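Local atomic coordinates of enolase from the environmental genome shotgun sequencing of the Sargasso Sea (PDB entry 2QGY), a protein that is of unknown function but belongs to the mandelate racemase/muconate lactonizing enzyme group of the enolase superfamily and binds a magnesium ion in its barrel. Residues Lys17-Asp22 with Glu48-Ala53; Asp28-Thr33 with Asn151-Gln156; Asn57-Gly62 with Gly98-Ser103; Tyr171-Ser176 with Lys211-Glu216. All blocks are in the same frame, centred on the assembly; numbering follows the deposited sequence. Where two conformers were deposited one is given.

Contact 1: residues Lys17-Asp22 with Glu48-Ala53; sequences KIWITD and EGWGEA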
# COMPACT_ATOMS: atom_id res chain seq x y z
N LYS A 17 -23.29 -0.77 -6.08
CA LYS A 17 -23.67 -0.81 -4.68
C LYS A 17 -22.52 -1.37 -3.85
O LYS A 17 -21.86 -2.34 -4.25
CB LYS A 17 -24.88 -1.72 -4.52
CG LYS A 17 -25.49 -1.74 -3.10
CD LYS A 17 -25.91 -0.37 -2.58
CE LYS A 17 -26.52 -0.44 -1.16
NZ LYS A 17 -27.98 -0.79 -1.22
N ILE A 18 -22.31 -0.77 -2.69
CA ILE A 18 -21.30 -1.23 -1.74
C ILE A 18 -21.97 -1.35 -0.38
O ILE A 18 -22.71 -0.43 0.03
CB ILE A 18 -20.10 -0.24 -1.63
CG1 ILE A 18 -19.45 -0.03 -2.98
CG2 ILE A 18 -19.03 -0.76 -0.56
CD1 ILE A 18 -18.33 1.05 -2.98
N TRP A 19 -21.71 -2.45 0.33
CA TRP A 19 -22.10 -2.57 1.74
C TRP A 19 -20.83 -2.76 2.53
O TRP A 19 -19.94 -3.49 2.10
CB TRP A 19 -22.93 -3.84 1.97
CG TRP A 19 -24.25 -3.89 1.30
CD1 TRP A 19 -25.46 -3.63 1.87
CD2 TRP A 19 -24.53 -4.31 -0.05
NE1 TRP A 19 -26.48 -3.82 0.96
CE2 TRP A 19 -25.94 -4.24 -0.23
CE3 TRP A 19 -23.73 -4.73 -1.13
CZ2 TRP A 19 -26.56 -4.57 -1.43
CZ3 TRP A 19 -24.36 -5.05 -2.35
CH2 TRP A 19 -25.76 -4.99 -2.47
N ILE A 20 -20.75 -2.08 3.68
CA ILE A 20 -19.74 -2.44 4.68
C ILE A 20 -20.47 -3.00 5.89
O ILE A 20 -21.26 -2.28 6.54
CB ILE A 20 -18.93 -1.20 5.10
CG1 ILE A 20 -18.26 -0.57 3.87
CG2 ILE A 20 -17.95 -1.56 6.26
CD1 ILE A 20 -17.44 0.70 4.20
N THR A 21 -20.26 -4.28 6.19
CA THR A 21 -20.99 -4.89 7.29
C THR A 21 -20.48 -4.37 8.65
O THR A 21 -19.31 -4.02 8.80
CB THR A 21 -21.00 -6.44 7.22
OG1 THR A 21 -19.65 -6.96 7.31
CG2 THR A 21 -21.63 -6.91 5.90
N ASP A 22 -21.37 -4.30 9.63
CA ASP A 22 -20.94 -3.98 10.99
C ASP A 22 -20.24 -5.20 11.55
O ASP A 22 -20.36 -6.30 11.01
CB ASP A 22 -22.14 -3.65 11.88
CG ASP A 22 -21.78 -2.70 13.03
OD1 ASP A 22 -20.57 -2.43 13.27
OD2 ASP A 22 -22.73 -2.22 13.67
N GLU A 48 -25.37 -8.60 -13.42
CA GLU A 48 -24.92 -8.27 -12.07
C GLU A 48 -23.66 -9.04 -11.75
O GLU A 48 -23.56 -10.25 -12.02
CB GLU A 48 -25.99 -8.66 -11.05
CG GLU A 48 -27.27 -7.88 -11.14
CD GLU A 48 -28.22 -8.16 -9.97
OE1 GLU A 48 -28.18 -9.29 -9.42
OE2 GLU A 48 -29.02 -7.27 -9.61
N GLY A 49 -22.68 -8.34 -11.18
CA GLY A 49 -21.47 -9.03 -10.71
C GLY A 49 -21.16 -8.66 -9.28
O GLY A 49 -21.22 -7.49 -8.91
N TRP A 50 -20.73 -9.65 -8.51
CA TRP A 50 -20.41 -9.48 -7.10
C TRP A 50 -18.90 -9.55 -6.86
O TRP A 50 -18.21 -10.41 -7.44
CB TRP A 50 -21.07 -10.57 -6.28
CG TRP A 50 -22.55 -10.43 -6.21
CD1 TRP A 50 -23.47 -10.96 -7.07
CD2 TRP A 50 -23.28 -9.73 -5.20
NE1 TRP A 50 -24.75 -10.61 -6.66
CE2 TRP A 50 -24.65 -9.87 -5.51
CE3 TRP A 50 -22.90 -9.00 -4.05
CZ2 TRP A 50 -25.67 -9.30 -4.71
CZ3 TRP A 50 -23.90 -8.42 -3.26
CH2 TRP A 50 -25.27 -8.57 -3.60
N GLY A 51 -18.42 -8.64 -6.00
CA GLY A 51 -17.01 -8.55 -5.61
C GLY A 51 -16.93 -8.35 -4.11
O GLY A 51 -17.93 -8.05 -3.44
N GLU A 52 -15.73 -8.53 -3.58
CA GLU A 52 -15.48 -8.33 -2.17
C GLU A 52 -14.05 -7.84 -2.05
O GLU A 52 -13.18 -8.35 -2.75
CB GLU A 52 -15.66 -9.63 -1.39
CG GLU A 52 -15.47 -9.43 0.14
CD GLU A 52 -16.02 -10.52 1.04
OE1 GLU A 52 -16.66 -11.52 0.58
OE2 GLU A 52 -15.80 -10.38 2.27
N ALA A 53 -13.82 -6.81 -1.24
CA ALA A 53 -12.49 -6.24 -0.99
C ALA A 53 -11.99 -6.74 0.35
O ALA A 53 -12.79 -6.87 1.29
CB ALA A 53 -12.54 -4.71 -0.93
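Trp-19 and Trp-50 meet on one side of the antiparallel sheet of the N-terminal domain, in the alpha+beta capping domain of the enolase superfamily. Their strands, 13-21 and 48-53, are not adjacent: strand 37-43 runs between them and pairs with both, and the two indoles reach across it. The six-membered rings are inclined by only 16°, yet this is not a true stack, because the centroids are 5.5 Å apart and the rings are displaced along their planes, so that one covers little of the other. Contact is therefore limited to the outer carbons of each benzo ring, CZ3 and CH2. In both residues CG points back past the backbone N, opposite the carbonyl carbon. The second torsions have opposite signs, -100° in Trp-19 and 89° in Trp-50, and turn the two benzo rings toward each other over the middle strand. Trp-50 packs there on Ile-38 and Lys-40, and Glu-366 of helix 366-371 touches both tryptophans. The pyrrole nitrogen of Trp-19 is satisfied by Ser-370 of that helix, which also ties the indole to the C-terminal part of the chain. On one face of the Trp-19 ring lies the aliphatic chain of Lys-17, its CG 3.3 Å above the plane and displaced toward the rim. Both tryptophans are buried, and they bury 77 Å² against each other. The shortest approach, 3.5 Å, is from Trp-19 CZ3 to Trp-50 CZ3, while Trp-19 CH2 lies 3.8 Å from Trp-50 CH2.

Contact 2: residues Asp28-Thr33 with Asn151-Gln156; sequences DQWSNT and NDYLRQ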
# COMPACT_ATOMS: atom_id res chain seq x y z
N ASP A 28 -21.42 -19.31 17.37
CA ASP A 28 -21.14 -19.72 18.77
C ASP A 28 -20.44 -18.63 19.59
O ASP A 28 -19.79 -18.92 20.61
CB ASP A 28 -20.34 -21.05 18.81
CG ASP A 28 -20.90 -22.10 17.85
OD1 ASP A 28 -22.09 -22.42 17.95
OD2 ASP A 28 -20.13 -22.59 16.98
N GLN A 29 -20.60 -17.37 19.15
CA GLN A 29 -20.03 -16.23 19.86
C GLN A 29 -18.51 -16.39 20.03
O GLN A 29 -17.92 -15.96 21.02
CB GLN A 29 -20.76 -15.97 21.20
CG GLN A 29 -22.30 -15.83 21.03
CD GLN A 29 -23.02 -17.15 20.94
OE1 GLN A 29 -22.73 -18.07 21.71
NE2 GLN A 29 -23.92 -17.29 19.99
N TRP A 30 -17.88 -17.04 19.05
CA TRP A 30 -16.45 -17.37 19.14
C TRP A 30 -15.57 -16.11 19.01
O TRP A 30 -14.56 -15.97 19.72
CB TRP A 30 -16.09 -18.43 18.07
CG TRP A 30 -14.60 -18.59 17.91
CD1 TRP A 30 -13.85 -18.21 16.85
CD2 TRP A 30 -13.69 -19.12 18.89
NE1 TRP A 30 -12.51 -18.51 17.09
CE2 TRP A 30 -12.39 -19.05 18.34
CE3 TRP A 30 -13.85 -19.64 20.18
CZ2 TRP A 30 -11.25 -19.48 19.04
CZ3 TRP A 30 -12.70 -20.08 20.88
CH2 TRP A 30 -11.43 -20.00 20.30
N SER A 31 -15.98 -15.21 18.12
CA SER A 31 -15.26 -13.97 17.81
C SER A 31 -16.22 -12.85 17.38
O SER A 31 -17.41 -13.07 17.24
CB SER A 31 -14.28 -14.25 16.66
OG SER A 31 -13.29 -13.21 16.56
N ASN A 32 -15.71 -11.63 17.19
CA ASN A 32 -16.45 -10.63 16.40
C ASN A 32 -16.04 -10.88 14.96
O ASN A 32 -14.86 -11.19 14.69
CB ASN A 32 -16.11 -9.19 16.81
CG ASN A 32 -16.31 -8.93 18.31
OD1 ASN A 32 -17.40 -9.14 18.84
ND2 ASN A 32 -15.26 -8.46 18.98
N THR A 33 -16.99 -10.83 14.05
CA THR A 33 -16.66 -10.80 12.63
C THR A 33 -16.04 -9.45 12.32
O THR A 33 -16.38 -8.44 12.94
CB THR A 33 -17.90 -10.99 11.77
OG1 THR A 33 -18.80 -9.91 12.03
CG2 THR A 33 -18.55 -12.33 12.14
N ASN A 151 -7.45 -22.75 27.23
CA ASN A 151 -8.53 -23.74 27.34
C ASN A 151 -9.68 -23.50 26.39
O ASN A 151 -10.22 -24.46 25.83
CB ASN A 151 -9.09 -23.79 28.76
CG ASN A 151 -8.11 -24.38 29.75
OD1 ASN A 151 -7.35 -25.30 29.42
ND2 ASN A 151 -8.13 -23.86 30.98
N ASP A 152 -10.08 -22.24 26.22
CA ASP A 152 -11.15 -21.90 25.28
C ASP A 152 -10.73 -22.26 23.86
O ASP A 152 -11.53 -22.79 23.10
CB ASP A 152 -11.51 -20.41 25.38
CG ASP A 152 -12.08 -20.03 26.74
OD1 ASP A 152 -12.71 -20.89 27.40
OD2 ASP A 152 -11.88 -18.86 27.17
N TYR A 153 -9.47 -22.01 23.52
CA TYR A 153 -8.97 -22.40 22.21
C TYR A 153 -9.00 -23.92 22.03
O TYR A 153 -9.47 -24.40 21.00
CB TYR A 153 -7.58 -21.85 21.95
CG TYR A 153 -7.60 -20.47 21.36
CD1 TYR A 153 -7.75 -19.35 22.17
CD2 TYR A 153 -7.50 -20.28 19.98
CE1 TYR A 153 -7.78 -18.07 21.63
CE2 TYR A 153 -7.52 -19.01 19.42
CZ TYR A 153 -7.66 -17.91 20.25
OH TYR A 153 -7.69 -16.64 19.73
N LEU A 154 -8.56 -24.65 23.05
CA LEU A 154 -8.57 -26.12 23.00
C LEU A 154 -9.93 -26.74 22.72
O LEU A 154 -10.03 -27.66 21.91
CB LEU A 154 -7.93 -26.72 24.26
CG LEU A 154 -6.46 -26.36 24.49
CD1 LEU A 154 -6.05 -26.80 25.89
CD2 LEU A 154 -5.53 -26.95 23.44
N ARG A 155 -10.98 -26.24 23.38
CA ARG A 155 -12.34 -26.74 23.16
C ARG A 155 -12.82 -26.38 21.75
O ARG A 155 -13.52 -27.16 21.10
CB ARG A 155 -13.32 -26.21 24.22
CG ARG A 155 -13.02 -26.65 25.67
CD ARG A 155 -13.89 -25.92 26.72
NE ARG A 155 -13.76 -24.46 26.66
CZ ARG A 155 -14.67 -23.63 26.16
NH1 ARG A 155 -15.82 -24.11 25.68
NH2 ARG A 155 -14.45 -22.32 26.14
N GLN A 156 -12.40 -25.21 21.26
CA GLN A 156 -12.70 -24.83 19.87
C GLN A 156 -11.93 -25.72 18.90
O GLN A 156 -12.44 -26.05 17.83
CB GLN A 156 -12.36 -23.36 19.62
CG GLN A 156 -12.84 -22.81 18.25
CD GLN A 156 -14.34 -22.60 18.14
OE1 GLN A 156 -15.12 -23.11 18.95
NE2 GLN A 156 -14.76 -21.83 17.14
O HOH W 1 -17.60 -21.29 16.31
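The indole of Trp-30 has the side chain of Gln-156 over one face and the ring of Tyr-153 at its edge. Gln-156 lies nearly flat on it, with amide and indole planes 13° apart: NE2 is 3.3 Å from Trp-30 CG, above the five-membered ring, while Gln-156 CG sits 3.5 Å from the centroid of the six-membered ring, almost on its normal, as a CH-pi contact. The bend at chi2 of Gln-156 (72°) lays the amide along the indole. Against Tyr-153 the geometry is T-shaped, with planes at 78° and centroids 5.1 Å apart; the CZ2-CH2 edge of Trp-30 points into the tyrosine face, CH2 over its centre. A water extends the contact: it accepts from Gln-156 NE2 at 3.0 Å and donates to Asp-28 OD2 at 2.9 Å. Lys-159 binds both Asp-28 OD2 and Gln-156 OE1, so the glutamine amide is held at both ends. Trp-30 NE1 bonds to Trp-143 O and Tyr-153 OH to Ser-144 N, which fixes both rings on the loop after strand 135-141. The contact thus sets the loop between strands 13-21 and 37-43 of the capping domain against helix 150-162 of the barrel, which packs on helix 177-191 through Tyr-153 and Leu-154.

Contact 3: residues Asn57-Gly62 with Gly98-Ser103; sequences NFREKG and GLDFSS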
# COMPACT_ATOMS: atom_id res chain seq x y z
N ASN A 57 -9.02 -2.50 9.18
CA ASN A 57 -9.60 -1.68 10.26
C ASN A 57 -9.28 -0.20 10.05
O ASN A 57 -8.14 0.16 9.76
CB ASN A 57 -9.08 -2.19 11.63
CG ASN A 57 -9.91 -1.70 12.82
OD1 ASN A 57 -9.44 -1.77 13.96
ND2 ASN A 57 -11.12 -1.20 12.57
N PHE A 58 -10.30 0.66 10.19
CA PHE A 58 -10.20 2.14 9.99
C PHE A 58 -10.06 2.62 8.54
O PHE A 58 -9.97 3.84 8.28
CB PHE A 58 -9.13 2.80 10.90
CG PHE A 58 -9.43 2.66 12.37
CD1 PHE A 58 -10.38 3.49 12.99
CD2 PHE A 58 -8.83 1.66 13.11
CE1 PHE A 58 -10.69 3.32 14.35
CE2 PHE A 58 -9.14 1.48 14.45
CZ PHE A 58 -10.05 2.32 15.07
N ARG A 59 -10.03 1.68 7.60
CA ARG A 59 -9.82 1.99 6.19
C ARG A 59 -10.99 1.53 5.34
O ARG A 59 -11.00 1.73 4.11
CB ARG A 59 -8.48 1.38 5.72
CG ARG A 59 -7.33 2.02 6.50
CD ARG A 59 -6.33 0.97 7.04
NE ARG A 59 -5.38 0.68 5.98
CZ ARG A 59 -4.18 0.15 6.20
NH1 ARG A 59 -3.37 -0.04 5.18
NH2 ARG A 59 -3.81 -0.17 7.44
N GLU A 60 -11.98 0.90 5.97
CA GLU A 60 -13.10 0.35 5.22
C GLU A 60 -13.82 1.39 4.36
O GLU A 60 -14.08 1.14 3.19
CB GLU A 60 -14.11 -0.38 6.13
CG GLU A 60 -13.51 -1.50 6.96
CD GLU A 60 -13.08 -1.07 8.36
OE1 GLU A 60 -12.92 0.15 8.62
OE2 GLU A 60 -12.86 -1.97 9.22
N LYS A 61 -14.14 2.55 4.93
CA LYS A 61 -14.83 3.59 4.16
C LYS A 61 -13.89 4.16 3.08
O LYS A 61 -14.33 4.45 1.96
CB LYS A 61 -15.32 4.71 5.09
CG LYS A 61 -16.49 4.27 5.97
CD LYS A 61 -17.25 5.46 6.57
CE LYS A 61 -16.43 6.18 7.62
NZ LYS A 61 -17.23 7.21 8.40
N GLY A 62 -12.61 4.27 3.41
CA GLY A 62 -11.60 4.74 2.45
C GLY A 62 -11.53 3.82 1.25
O GLY A 62 -11.52 4.28 0.11
N GLY A 98 -0.24 -0.62 -2.73
CA GLY A 98 -0.60 -0.61 -1.32
C GLY A 98 -1.84 -1.44 -1.14
O GLY A 98 -2.61 -1.62 -2.09
N LEU A 99 -2.06 -1.94 0.07
CA LEU A 99 -3.13 -2.91 0.33
C LEU A 99 -4.51 -2.34 0.09
O LEU A 99 -5.35 -3.02 -0.50
CB LEU A 99 -3.04 -3.45 1.75
CG LEU A 99 -1.99 -4.52 2.04
CD1 LEU A 99 -2.36 -5.19 3.36
CD2 LEU A 99 -1.90 -5.59 0.90
N ASP A 100 -4.76 -1.11 0.56
CA ASP A 100 -6.06 -0.47 0.41
C ASP A 100 -6.44 -0.37 -1.07
O ASP A 100 -7.54 -0.76 -1.46
CB ASP A 100 -6.06 0.92 1.09
CG ASP A 100 -5.56 0.85 2.53
OD1 ASP A 100 -6.43 0.93 3.43
OD2 ASP A 100 -4.32 0.68 2.78
N PHE A 101 -5.51 0.10 -1.91
CA PHE A 101 -5.84 0.25 -3.32
C PHE A 101 -6.06 -1.12 -3.97
O PHE A 101 -7.01 -1.31 -4.75
CB PHE A 101 -4.73 1.03 -4.04
CG PHE A 101 -4.97 1.22 -5.50
CD1 PHE A 101 -5.91 2.16 -5.96
CD2 PHE A 101 -4.25 0.49 -6.43
CE1 PHE A 101 -6.13 2.33 -7.33
CE2 PHE A 101 -4.46 0.68 -7.79
CZ PHE A 101 -5.40 1.61 -8.23
N SER A 102 -5.18 -2.07 -3.65
CA SER A 102 -5.23 -3.42 -4.19
C SER A 102 -6.51 -4.11 -3.74
O SER A 102 -7.06 -4.93 -4.51
CB SER A 102 -3.98 -4.25 -3.73
OG SER A 102 -2.79 -3.72 -4.31
N SER A 103 -6.99 -3.81 -2.53
CA SER A 103 -8.30 -4.35 -2.08
C SER A 103 -9.44 -3.77 -2.93
O SER A 103 -10.37 -4.50 -3.32
CB SER A 103 -8.59 -4.03 -0.62
OG SER A 103 -7.74 -4.79 0.21
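Arg-59 grips the carboxylate of Asp-100 side-on, with two nitrogens that each take a different oxygen. NE donates to Asp-100 OD1 at 2.8 Å with an N-H...O angle of 165°, and NH1 donates to Asp-100 OD2 at 2.7 Å and 173°. Both oxygens use their syn lone pairs, and the guanidinium and carboxylate planes are 17° apart, so the ion pair is nearly coplanar and fixes the rotation of both groups. Bends at chi2 and chi3 of the arginine bring NE and NH1 edge-on to the carboxylate; nearer the backbone, Arg-59 CB lies 3.1 Å from Asp-100 OD1. Both residues are buried, where isolated charges would be costly; the two straight bonds probably compensate and keep the pair ionised. In the fold, the bridge joins the starts of two helices of the N-terminal capping domain: Arg-59 directly precedes helix 60-74, and Asp-100 is in the first turn of helix 99-120, whose N-cap is Gly-98. An aspartate there is also likely to be stabilised by the helix dipole. Further out the contact becomes part of the dimer. Arg-59 NH2 bonds to His-96 O of the second subunit, and the same arginine makes a cation-pi contact with Phe-101 of that subunit, an exchange repeated in the reverse sense. Within its own chain Phe-101 packs on Ile-66 and Leu-70 of helix 60-74, while the side chain of Asp-100 touches Ile-63, one residue beyond Gly-62.

Contact 4: residues Tyr171-Ser176 with Lys211-Glu216; sequences YPMLDS and KSFLKE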
# COMPACT_ATOMS: atom_id res chain seq x y z
N TYR A 171 -2.50 -20.04 16.26
CA TYR A 171 -1.60 -18.93 16.51
C TYR A 171 -0.92 -19.16 17.86
O TYR A 171 -1.44 -18.75 18.90
CB TYR A 171 -2.38 -17.60 16.51
CG TYR A 171 -2.90 -17.18 15.15
CD1 TYR A 171 -2.36 -16.07 14.49
CD2 TYR A 171 -3.94 -17.87 14.54
CE1 TYR A 171 -2.86 -15.68 13.21
CE2 TYR A 171 -4.42 -17.49 13.28
CZ TYR A 171 -3.86 -16.41 12.63
OH TYR A 171 -4.37 -16.02 11.39
N PRO A 172 0.24 -19.86 17.84
CA PRO A 172 0.84 -20.42 19.05
C PRO A 172 1.79 -19.49 19.80
O PRO A 172 2.30 -19.87 20.85
CB PRO A 172 1.60 -21.63 18.50
CG PRO A 172 2.11 -21.12 17.17
CD PRO A 172 1.02 -20.20 16.64
N MET A 173 2.02 -18.27 19.31
CA MET A 173 2.95 -17.38 20.05
C MET A 173 2.25 -16.72 21.22
O MET A 173 1.55 -15.71 21.06
CB MET A 173 3.62 -16.33 19.15
CG MET A 173 4.46 -16.94 18.02
SD MET A 173 5.84 -18.08 18.46
CE MET A 173 7.21 -16.96 18.58
N LEU A 174 2.46 -17.30 22.40
CA LEU A 174 1.78 -16.86 23.62
C LEU A 174 2.77 -16.19 24.57
O LEU A 174 3.86 -15.78 24.15
CB LEU A 174 1.06 -18.04 24.28
CG LEU A 174 0.20 -18.94 23.37
CD1 LEU A 174 -0.37 -20.11 24.13
CD2 LEU A 174 -0.94 -18.17 22.68
N ASP A 175 2.41 -16.10 25.85
CA ASP A 175 3.18 -15.29 26.80
C ASP A 175 4.67 -15.60 26.86
O ASP A 175 5.49 -14.69 27.01
CB ASP A 175 2.59 -15.35 28.21
CG ASP A 175 1.50 -14.32 28.42
OD1 ASP A 175 1.11 -13.66 27.43
OD2 ASP A 175 1.04 -14.18 29.59
N SER A 176 5.01 -16.88 26.75
CA SER A 176 6.39 -17.32 26.82
C SER A 176 6.60 -18.55 25.95
O SER A 176 5.63 -19.18 25.51
CB SER A 176 6.75 -17.63 28.28
OG SER A 176 6.05 -18.78 28.74
N LYS A 211 13.14 -17.89 16.63
CA LYS A 211 14.12 -18.95 16.44
C LYS A 211 14.04 -20.01 17.54
O LYS A 211 14.04 -21.20 17.22
CB LYS A 211 15.52 -18.36 16.32
CG LYS A 211 15.80 -17.71 14.98
CD LYS A 211 17.09 -16.92 15.08
CE LYS A 211 17.57 -16.45 13.72
NZ LYS A 211 18.69 -15.49 13.90
N SER A 212 13.93 -19.59 18.81
CA SER A 212 13.83 -20.54 19.91
C SER A 212 12.55 -21.37 19.79
O SER A 212 12.59 -22.60 19.96
CB SER A 212 13.92 -19.81 21.25
OG SER A 212 15.00 -18.88 21.26
N PHE A 213 11.44 -20.72 19.45
CA PHE A 213 10.18 -21.44 19.24
C PHE A 213 10.31 -22.48 18.13
O PHE A 213 9.97 -23.65 18.32
CB PHE A 213 9.02 -20.47 18.92
CG PHE A 213 7.71 -21.16 18.66
CD1 PHE A 213 6.92 -21.62 19.72
CD2 PHE A 213 7.26 -21.36 17.35
CE1 PHE A 213 5.72 -22.27 19.49
CE2 PHE A 213 6.05 -22.02 17.10
CZ PHE A 213 5.26 -22.46 18.18
N LEU A 214 10.82 -22.06 16.98
CA LEU A 214 10.93 -22.96 15.84
C LEU A 214 11.85 -24.16 16.11
O LEU A 214 11.63 -25.25 15.59
CB LEU A 214 11.41 -22.19 14.60
CG LEU A 214 10.36 -21.22 14.04
CD1 LEU A 214 10.95 -20.45 12.87
CD2 LEU A 214 9.07 -21.96 13.65
N LYS A 215 12.85 -23.94 16.96
CA LYS A 215 13.76 -25.02 17.36
C LYS A 215 13.03 -26.06 18.23
O LYS A 215 13.24 -27.27 18.09
CB LYS A 215 14.96 -24.43 18.09
CG LYS A 215 16.15 -25.36 18.21
CD LYS A 215 17.40 -24.57 18.62
CE LYS A 215 18.68 -25.32 18.23
NZ LYS A 215 19.92 -24.46 18.35
N GLU A 216 12.14 -25.59 19.09
CA GLU A 216 11.41 -26.49 19.99
C GLU A 216 10.15 -27.09 19.35
O GLU A 216 9.65 -28.12 19.81
CB GLU A 216 11.05 -25.77 21.29
CG GLU A 216 12.26 -25.17 22.02
CD GLU A 216 13.24 -26.23 22.51
OE1 GLU A 216 12.77 -27.33 22.89
OE2 GLU A 216 14.47 -25.96 22.51
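Phe-213 is approached by two side chains of the 171-176 loop, Met-173 over a face and Pro-172 near the far end of the ring. The methionine sulfur gives a Met-aromatic contact: SD is 3.8 Å from the ring centroid and 19° off its normal, above the face but displaced toward the rim. Its closest ring atom is Phe-213 CG, 3.6 Å from Met-173 SD, so the sulfur rests over the part of the ring nearest the helix backbone. Bends at chi2 and chi3 of Met-173 set SD above this CG end of the ring, and the methyl CE continues beyond it to lie 4.0 Å from Phe-213 CB. Pro-172 meets the ring at its other end, where its CG lies 3.6 Å from Phe-213 CZ and its CB 3.8 Å from the same carbon; the two side chains cross at about a right angle. Phe-213 reaches both because CG is anti to its backbone N (chi1 178°), extending the ring from helix 207-217 toward the loop. The contact is wholly apolar and buries 151 Å².

A second shell holds these groups in place. Leu-199 and Leu-201 touch both Pro-172 and Phe-213, while Val-184 packs on the proline and Ile-181 on the phenylalanine. The loop itself is tethered where Leu-174 N bonds to Ser-180 OG. The whole lies in the TIM-barrel domain: the loop leads from strand 168-170 into helix 177-191, and Phe-213 of helix 207-217 closes against it, with helix 177-191 and strand 197-200 providing the surrounding apolar wall.

In the fold
The four contacts divide between the two domains. Contacts 1 and 3 belong to the capping domain, lie about 14 Å apart centre to centre and touch each other, since Ile-20 of strand 13-21 packs on the start of helix 60-74. Contact 4 is within the barrel, about 38 Å from contact 1, centre to centre, and on the opposite side of the chain's centre. Contact 2 alone of the four joins the two domains; it is partly buried, whereas the touching residues of contacts 1 and 3 are all buried and contact 4 is largely so, though Met-173 is partly exposed. Chemistry follows place: offset indoles on the sheet, a charged pair beside the subunit interface, an amide-aromatic stack with water at the domain boundary, and sulfur-aromatic packing between barrel elements.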